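Long-range contact in VP2 (Primate bocaparvovirus 1, PDB 7L0Y), which builds, with its other size variants, the sixty-subunit T=1 icosahedral capsid of human bocavirus 1: residues T276-L281 with S322-P327. Residues are numbered along the deposited sequence; the frame is centred on the assembly and turned at random.
Sequences TGPGLL and SGCLAP
Thr-276 meets Leu-325 through its methyl, with CG2 3.5 Å from CD2 and the two side chains at about a right angle. Its hydroxyl turns elsewhere, to the carbonyl of Leu-362. At Gly-277 the backbone lies against the sulfur of Cys-324. A chi1 of 57° sets this sulfur between its own backbone N and carbonyl carbon, SG 3.4 Å from Gly-277 CA. Pro-278 lends mainly its carbonyl, while its ring packs on Trp-385 and on Pro-381 of a second subunit. Gly-279 sits over the type II' turn from Ser-322 to Leu-325, with Gly-323 at its positive-phi corner. Ser-322 O accepts the turn's bond from Leu-325 N and also a CA-H...O contact from Gly-279 CA at 3.2 Å. Leu-325 CD1 touches Gly-279 C. Leu-280 points away and packs on Phe-380 of the second subunit. Leu-281 closes the far side. Its CD1 lies 3.5 Å from Leu-325 CD1 and 3.6 Å from Ser-322 CB. Leu-325 thus fills the bend of 276-281 from Thr-276 to Leu-281. Strands 376-377 and 361-366 supply backbone hydrogen bonds from outside. Cohesion between strand 279-280 with its lead-in and the loop after strand 316-318 is chiefly apolar and buried, so it rests on shape.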
loop_
_atom_site.group_PDB
_atom_site.type_symbol
_atom_site.label_atom_id
_atom_site.label_comp_id
_atom_site.label_asym_id
_atom_site.label_seq_id
_atom_site.Cartn_x
_atom_site.Cartn_y
_atom_site.Cartn_z
ATOM N N THR A 276 96.660 -3.182 -56.548
ATOM C CA THR A 276 96.977 -4.576 -56.284
ATOM C C THR A 276 96.958 -4.851 -54.786
ATOM O O THR A 276 97.450 -4.052 -53.990
ATOM C CB THR A 276 98.355 -4.902 -56.857
ATOM O OG1 THR A 276 98.344 -4.697 -58.269
ATOM C CG2 THR A 276 98.724 -6.317 -56.582
ATOM N N GLY A 277 96.380 -5.978 -54.397
ATOM C CA GLY A 277 96.343 -6.362 -53.007
ATOM C C GLY A 277 97.713 -6.710 -52.460
ATOM O O GLY A 277 98.705 -6.761 -53.189
ATOM N N PRO A 278 97.789 -6.969 -51.159
ATOM C CA PRO A 278 99.096 -7.151 -50.524
ATOM C C PRO A 278 99.711 -8.498 -50.869
ATOM O O PRO A 278 99.016 -9.477 -51.141
ATOM C CB PRO A 278 98.772 -7.061 -49.033
ATOM C CG PRO A 278 97.447 -6.408 -48.968
ATOM C CD PRO A 278 96.715 -6.874 -50.167
ATOM N N GLY A 279 101.032 -8.536 -50.853
ATOM C CA GLY A 279 101.739 -9.783 -50.984
ATOM C C GLY A 279 103.227 -9.559 -50.998
ATOM O O GLY A 279 103.693 -8.457 -51.289
ATOM N N LEU A 280 103.983 -10.605 -50.706
ATOM C CA LEU A 280 105.431 -10.540 -50.595
ATOM C C LEU A 280 106.040 -11.613 -51.483
ATOM O O LEU A 280 105.936 -12.804 -51.184
ATOM C CB LEU A 280 105.826 -10.720 -49.131
ATOM C CG LEU A 280 106.085 -9.499 -48.243
ATOM C CD1 LEU A 280 105.053 -8.413 -48.377
ATOM C CD2 LEU A 280 106.062 -9.989 -46.809
ATOM N N LEU A 281 106.656 -11.189 -52.585
ATOM C CA LEU A 281 107.354 -12.079 -53.501
ATOM C C LEU A 281 108.869 -12.086 -53.386
ATOM O O LEU A 281 109.510 -12.861 -54.099
ATOM C CB LEU A 281 106.980 -11.748 -54.951
ATOM C CG LEU A 281 105.713 -12.353 -55.561
ATOM C CD1 LEU A 281 104.598 -12.683 -54.571
ATOM C CD2 LEU A 281 105.250 -11.511 -56.761
ATOM N N SER A 322 102.740 -14.990 -50.617
ATOM C CA SER A 322 102.401 -14.195 -51.795
ATOM C C SER A 322 101.054 -13.502 -51.653
ATOM O O SER A 322 100.765 -12.547 -52.379
ATOM C CB SER A 322 102.421 -15.079 -53.042
ATOM O OG SER A 322 101.448 -16.105 -52.980
ATOM N N GLY A 323 100.216 -13.963 -50.734
ATOM C CA GLY A 323 98.903 -13.360 -50.593
ATOM C C GLY A 323 98.088 -13.543 -51.854
ATOM O O GLY A 323 98.008 -14.637 -52.420
ATOM N N CYS A 324 97.477 -12.460 -52.314
ATOM C CA CYS A 324 96.699 -12.490 -53.543
ATOM C C CYS A 324 97.541 -12.246 -54.782
ATOM O O CYS A 324 96.986 -12.187 -55.882
ATOM C CB CYS A 324 95.583 -11.450 -53.487
ATOM S SG CYS A 324 96.185 -9.781 -53.194
ATOM N N LEU A 325 98.848 -12.076 -54.636
ATOM C CA LEU A 325 99.695 -11.861 -55.794
ATOM C C LEU A 325 99.811 -13.133 -56.614
ATOM O O LEU A 325 99.676 -14.243 -56.101
ATOM C CB LEU A 325 101.091 -11.415 -55.381
ATOM C CG LEU A 325 101.207 -10.105 -54.623
ATOM C CD1 LEU A 325 102.652 -9.803 -54.371
ATOM C CD2 LEU A 325 100.565 -9.017 -55.407
ATOM N N ALA A 326 100.074 -12.961 -57.896
ATOM C CA ALA A 326 100.337 -14.102 -58.754
ATOM C C ALA A 326 101.640 -14.758 -58.327
ATOM O O ALA A 326 102.694 -14.120 -58.384
ATOM C CB ALA A 326 100.419 -13.677 -60.211
ATOM N N PRO A 327 101.614 -16.013 -57.885
ATOM C CA PRO A 327 102.857 -16.662 -57.461
ATOM C C PRO A 327 103.821 -16.789 -58.627
ATOM O O PRO A 327 103.463 -17.275 -59.700
ATOM C CB PRO A 327 102.387 -18.028 -56.953
ATOM C CG PRO A 327 101.114 -18.270 -57.674
ATOM C CD PRO A 327 100.467 -16.934 -57.857
#